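Local coordinates for Low molecular weight protein-tyrosine-phosphatase YfkJ (Bacillus subtilis, PDB 4ETM) that removes phosphate from phosphotyrosine residues of proteins by hydrolysis and takes part in the resistance of the bacterium to ethanol stress, at residues 29-34 against 154-159; 76-81 against 148-153. One frame throughout, in Å; residues are numbered along the deposited sequence.

Interaction 1: 29-34 against 154-159. With PO4 (phosphate ion), chain C.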
loop_
_atom_site.group_PDB
_atom_site.type_symbol
_atom_site.label_atom_id
_atom_site.label_comp_id
_atom_site.label_asym_id
_atom_site.label_seq_id
_atom_site.Cartn_x
_atom_site.Cartn_y
_atom_site.Cartn_z
ATOM N N ILE A 29 -3.486 3.546 16.963
ATOM C CA ILE A 29 -3.410 3.196 18.383
ATOM C C ILE A 29 -2.148 2.410 18.764
ATOM O O ILE A 29 -1.723 2.443 19.913
ATOM C CB ILE A 29 -4.664 2.431 18.891
ATOM C CG1 ILE A 29 -4.975 1.221 17.999
ATOM C CG2 ILE A 29 -5.842 3.375 18.995
ATOM C CD1 ILE A 29 -5.876 0.185 18.684
ATOM N N CYS A 30 -1.556 1.701 17.817
ATOM C CA CYS A 30 -0.351 0.929 18.140
ATOM C C CYS A 30 0.945 1.564 17.606
ATOM O O CYS A 30 1.745 2.114 18.382
ATOM C CB CYS A 30 -0.478 -0.517 17.657
ATOM S SG CYS A 30 -1.863 -1.451 18.357
ATOM N N ARG A 31 1.136 1.520 16.292
ATOM C CA ARG A 31 2.415 1.895 15.685
ATOM C C ARG A 31 2.701 3.390 15.596
ATOM O O ARG A 31 3.735 3.845 16.114
ATOM C CB ARG A 31 2.565 1.257 14.300
ATOM C CG ARG A 31 2.716 -0.260 14.349
ATOM C CD ARG A 31 2.490 -0.874 12.991
ATOM N NE ARG A 31 1.096 -0.733 12.581
ATOM C CZ ARG A 31 0.652 -1.006 11.364
ATOM N NH1 ARG A 31 1.488 -1.426 10.420
ATOM N NH2 ARG A 31 -0.635 -0.828 11.096
ATOM N N SER A 32 1.825 4.147 14.933
ATOM C CA SER A 32 2.088 5.568 14.746
ATOM C C SER A 32 2.155 6.358 16.065
ATOM O O SER A 32 2.983 7.258 16.172
ATOM C CB SER A 32 1.186 6.228 13.693
ATOM O OG SER A 32 -0.181 6.155 14.054
ATOM N N PRO A 33 1.313 6.031 17.062
ATOM C CA PRO A 33 1.527 6.769 18.310
ATOM C C PRO A 33 2.887 6.445 18.921
ATOM O O PRO A 33 3.531 7.338 19.464
ATOM C CB PRO A 33 0.387 6.274 19.214
ATOM C CG PRO A 33 -0.683 5.839 18.246
ATOM C CD PRO A 33 0.084 5.207 17.127
ATOM N N MET A 34 3.328 5.191 18.815
ATOM C CA MET A 34 4.636 4.811 19.360
ATOM C C MET A 34 5.726 5.577 18.627
ATOM O O MET A 34 6.675 6.054 19.244
ATOM C CB MET A 34 4.872 3.308 19.226
ATOM C CG MET A 34 6.082 2.813 19.995
ATOM S SD MET A 34 6.538 1.076 19.733
ATOM C CE MET A 34 5.125 0.197 20.390
ATOM N N GLN A 154 11.399 -2.239 18.626
ATOM C CA GLN A 154 12.749 -2.280 18.080
ATOM C C GLN A 154 12.808 -1.636 16.703
ATOM O O GLN A 154 13.691 -0.821 16.431
ATOM C CB GLN A 154 13.304 -3.710 18.035
ATOM C CG GLN A 154 13.866 -4.179 19.365
ATOM C CD GLN A 154 14.286 -5.642 19.359
ATOM O OE1 GLN A 154 14.226 -6.318 18.328
ATOM N NE2 GLN A 154 14.712 -6.138 20.519
ATOM N N LEU A 155 11.850 -1.991 15.856
ATOM C CA LEU A 155 11.799 -1.458 14.500
ATOM C C LEU A 155 11.564 0.046 14.490
ATOM O O LEU A 155 12.188 0.771 13.729
ATOM C CB LEU A 155 10.716 -2.174 13.696
ATOM C CG LEU A 155 11.035 -3.632 13.364
ATOM C CD1 LEU A 155 9.804 -4.316 12.828
ATOM C CD2 LEU A 155 12.180 -3.714 12.358
ATOM N N ILE A 156 10.658 0.514 15.341
ATOM C CA ILE A 156 10.301 1.917 15.334
ATOM C C ILE A 156 11.426 2.766 15.933
ATOM O O ILE A 156 11.649 3.890 15.478
ATOM C CB ILE A 156 8.949 2.158 16.009
ATOM C CG1 ILE A 156 7.831 1.658 15.091
ATOM C CG2 ILE A 156 8.755 3.619 16.308
ATOM C CD1 ILE A 156 6.418 1.841 15.671
ATOM N N LYS A 157 12.162 2.217 16.905
ATOM C CA LYS A 157 13.330 2.927 17.421
ATOM C C LYS A 157 14.374 3.191 16.342
ATOM O O LYS A 157 14.789 4.327 16.156
ATOM C CB LYS A 157 13.959 2.201 18.609
ATOM C CG LYS A 157 13.180 2.386 19.901
ATOM C CD LYS A 157 13.759 1.583 21.045
ATOM C CE LYS A 157 15.121 2.101 21.455
ATOM N NZ LYS A 157 15.656 1.318 22.602
ATOM N N THR A 158 14.790 2.146 15.635
ATOM C CA THR A 158 15.810 2.303 14.602
ATOM C C THR A 158 15.305 3.170 13.448
ATOM O O THR A 158 16.035 4.006 12.909
ATOM C CB THR A 158 16.317 0.941 14.080
ATOM O OG1 THR A 158 15.248 0.223 13.461
ATOM C CG2 THR A 158 16.858 0.120 15.224
ATOM N N GLY A 159 14.045 2.985 13.086
ATOM C CA GLY A 159 13.483 3.755 12.000
ATOM C C GLY A 159 13.474 5.238 12.329
ATOM O O GLY A 159 13.837 6.056 11.486
HETATM P P PO4 C . -2.115 0.220 14.517
HETATM O O1 PO4 C . -2.682 -1.115 14.956
HETATM O O2 PO4 C . -2.787 1.267 15.342
HETATM O O3 PO4 C . -2.382 0.408 13.055
HETATM O O4 PO4 C . -0.604 0.195 14.652
#
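The phosphate-binding loop of a low molecular weight tyrosine phosphatase, running into the first turn of helix 31-45, meets helix 149-170 where Ile156 reaches Arg31 and Met34. Ile156 CD1 does the touching: it lies 3.4 Å from Arg31 O and 4.1 Å from Met34 SD, the Met34 and Ile156 side chains passing at a slant. The Ile156 chain, extended at chi2, carries its end methyl to the helix turn. On the loop, a bound phosphate ion, probably from the crystallisation liquor, is held by Ile29 N and Cys30 N, which both donate to PO4 O2. Arg31 gives three bonds: its backbone N to PO4 O4 at 2.7 Å, NE to the same oxygen at 2.8 Å and NH2 to PO4 O3 at 2.9 Å. A bend at chi3 (-68°) turns the guanidinium so that its edge faces the phosphorus in plane, and the NE and NH2 bonds are nearly straight (173° and 171°). Asp106 forms a salt bridge with Arg31 NH1, and the nucleophile Cys25 lies beside the Arg31 side chain. The anion thus sits where a substrate phosphate would probably bind, its negative charge met by backbone N-H groups and the active-site arginine.

Interaction 2: 76-81 against 148-153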
loop_
_atom_site.group_PDB
_atom_site.type_symbol
_atom_site.label_atom_id
_atom_site.label_comp_id
_atom_site.label_asym_id
_atom_site.label_seq_id
_atom_site.Cartn_x
_atom_site.Cartn_y
_atom_site.Cartn_z
ATOM N N LEU A 76 6.075 2.443 25.971
ATOM C CA LEU A 76 6.473 3.821 26.245
ATOM C C LEU A 76 6.828 4.037 27.712
ATOM O O LEU A 76 7.817 4.703 28.018
ATOM C CB LEU A 76 5.414 4.822 25.735
ATOM C CG LEU A 76 5.230 4.842 24.211
ATOM C CD1 LEU A 76 4.156 5.835 23.760
ATOM C CD2 LEU A 76 6.545 5.139 23.503
ATOM N N ARG A 77 6.057 3.441 28.616
ATOM C CA ARG A 77 6.386 3.529 30.032
ATOM C C ARG A 77 7.776 2.969 30.285
ATOM O O ARG A 77 8.555 3.556 31.041
ATOM C CB ARG A 77 5.369 2.777 30.887
ATOM C CG ARG A 77 4.028 3.473 31.013
ATOM C CD ARG A 77 3.139 2.772 32.029
ATOM N NE ARG A 77 1.732 3.068 31.786
ATOM C CZ ARG A 77 0.887 2.241 31.177
ATOM N NH1 ARG A 77 1.300 1.050 30.763
ATOM N NH2 ARG A 77 -0.376 2.601 30.991
ATOM N N ARG A 78 8.084 1.836 29.656
ATOM C CA ARG A 78 9.392 1.215 29.822
ATOM C C ARG A 78 10.489 2.147 29.358
ATOM O O ARG A 78 11.519 2.296 30.018
ATOM C CB ARG A 78 9.495 -0.089 29.043
ATOM C CG ARG A 78 10.939 -0.508 28.854
ATOM C CD ARG A 78 11.066 -1.824 28.162
ATOM N NE ARG A 78 11.140 -1.718 26.711
ATOM C CZ ARG A 78 10.919 -2.751 25.912
ATOM N NH1 ARG A 78 10.591 -3.919 26.450
ATOM N NH2 ARG A 78 11.005 -2.627 24.599
ATOM N N GLU A 79 10.260 2.790 28.223
ATOM C CA GLU A 79 11.247 3.697 27.663
ATOM C C GLU A 79 11.252 5.036 28.391
ATOM O O GLU A 79 12.039 5.921 28.063
ATOM C CB GLU A 79 10.982 3.917 26.175
ATOM C CG GLU A 79 10.896 2.626 25.366
ATOM C CD GLU A 79 12.252 1.996 25.135
ATOM O OE1 GLU A 79 13.233 2.753 24.947
ATOM O OE2 GLU A 79 12.340 0.748 25.145
ATOM N N GLY A 80 10.362 5.187 29.366
ATOM C CA GLY A 80 10.237 6.442 30.088
ATOM C C GLY A 80 9.863 7.602 29.179
ATOM O O GLY A 80 10.327 8.737 29.364
ATOM N N ILE A 81 9.032 7.311 28.180
ATOM C CA ILE A 81 8.577 8.314 27.239
ATOM C C ILE A 81 7.100 8.634 27.466
ATOM O O ILE A 81 6.273 7.735 27.597
ATOM C CB ILE A 81 8.785 7.829 25.796
ATOM C CG1 ILE A 81 10.279 7.750 25.485
ATOM C CG2 ILE A 81 8.053 8.731 24.805
ATOM C CD1 ILE A 81 10.598 7.101 24.156
ATOM N N ASN A 148 2.753 -8.674 18.865
ATOM C CA ASN A 148 4.165 -8.503 19.175
ATOM C C ASN A 148 4.553 -7.037 19.232
ATOM O O ASN A 148 4.924 -6.427 18.231
ATOM C CB ASN A 148 5.033 -9.264 18.179
ATOM C CG ASN A 148 6.466 -9.372 18.632
ATOM O OD1 ASN A 148 6.947 -8.534 19.404
ATOM N ND2 ASN A 148 7.167 -10.382 18.141
ATOM N N PHE A 149 4.474 -6.485 20.430
ATOM C CA PHE A 149 4.837 -5.095 20.639
ATOM C C PHE A 149 6.338 -4.894 20.769
ATOM O O PHE A 149 6.844 -3.827 20.442
ATOM C CB PHE A 149 4.080 -4.521 21.837
ATOM C CG PHE A 149 2.634 -4.241 21.540
ATOM C CD1 PHE A 149 1.705 -5.279 21.552
ATOM C CD2 PHE A 149 2.200 -2.956 21.229
ATOM C CE1 PHE A 149 0.370 -5.036 21.273
ATOM C CE2 PHE A 149 0.869 -2.708 20.937
ATOM C CZ PHE A 149 -0.048 -3.760 20.959
ATOM N N GLU A 150 7.049 -5.930 21.204
ATOM C CA GLU A 150 8.492 -5.830 21.376
ATOM C C GLU A 150 9.215 -5.597 20.049
ATOM O O GLU A 150 10.093 -4.734 19.967
ATOM C CB GLU A 150 9.045 -7.066 22.067
ATOM C CG GLU A 150 8.733 -7.129 23.542
ATOM C CD GLU A 150 9.711 -6.355 24.398
ATOM O OE1 GLU A 150 9.717 -6.551 25.632
ATOM O OE2 GLU A 150 10.498 -5.571 23.842
ATOM N N GLU A 151 8.850 -6.335 19.000
ATOM C CA GLU A 151 9.577 -6.203 17.739
ATOM C C GLU A 151 9.208 -4.883 17.058
ATOM O O GLU A 151 10.022 -4.311 16.336
ATOM C CB GLU A 151 9.315 -7.393 16.813
ATOM C CG GLU A 151 7.939 -7.413 16.189
ATOM C CD GLU A 151 7.753 -8.548 15.180
ATOM O OE1 GLU A 151 6.629 -8.683 14.654
ATOM O OE2 GLU A 151 8.719 -9.295 14.912
ATOM N N VAL A 152 7.984 -4.410 17.302
ATOM C CA VAL A 152 7.527 -3.124 16.779
ATOM C C VAL A 152 8.333 -2.006 17.439
ATOM O O VAL A 152 8.801 -1.098 16.768
ATOM C CB VAL A 152 6.009 -2.930 16.992
ATOM C CG1 VAL A 152 5.604 -1.502 16.711
ATOM C CG2 VAL A 152 5.243 -3.876 16.088
ATOM N N CYS A 153 8.524 -2.088 18.756
ATOM C CA CYS A 153 9.385 -1.131 19.448
ATOM C C CYS A 153 10.788 -1.077 18.830
ATOM O O CYS A 153 11.307 0.008 18.541
ATOM C CB CYS A 153 9.492 -1.493 20.932
ATOM S SG CYS A 153 10.564 -0.396 21.903
#
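Arg78, in the last turn of helix 70-78, and the neighbouring Glu79 face Glu150 and Cys153 in the first turns of helix 149-170, while Gly80, with phi 61°, takes the chain away from helix 70-78. Arg78 grips the Glu150 carboxylate end-on with two nitrogens: NH1 donates to OE1 at 2.9 Å and NH2 to OE2 at 3.1 Å. A third bond, from Arg78 NH1 to Glu150 OE2, is weak. Both acceptors lie close to the guanidinium plane, but the two flat groups are turned 35° apart. Consequently OE1 is approached on its syn side and out of the carboxylate plane, whereas OE2 is met from above that plane. The Arg78 chain leaves with CG anti to the backbone N (chi1 162°) and bends at chi3, and the two side chains cross at about a right angle.

Both helix ends carry recognised capping motifs. Bonds from Gly80 N to Arg77 O and from Ile81 N to Leu76 O complete a Schellman motif. Asn148 is the N-cap of helix 149-170, its OD1 accepting from Glu151 N at 2.9 Å.

At another edge of the guanidinium, Arg78 NE bonds Glu79 OE2 at 3.2 Å on the anti side, making a salt-bridge network that holds the guanidinium at two of its edges. Cys153 SG lies near the guanidinium plane, 3.5 Å from Arg78 NH2, and 3.9 Å from Glu79 OE2. Deeper between the helices, Cys153 also touches Ile75, whereas Arg78 and Glu150 are exposed to solvent.

Overall arrangement
From the N terminus, the chain leaves strand 19-25 for the phosphate-binding loop and helix 31-45, whose start opens the loop that interaction 1 closes 120 residues later on helix 149-170. Within that span, helix 70-78 ends at 76-81, and interaction 2 closes a shorter loop of 66 intervening residues at the beginning of the same helix 149-170. Interaction 2 is therefore enclosed by interaction 1 without crossing it. Their centres are 8 Å apart and they touch: Met34 SD lies 3.6 Å from Cys153 CA, and Arg31 CG 3.9 Å from Val152 CG1. Successive turns of helix 149-170 thus join the active-site loop to helix 70-78.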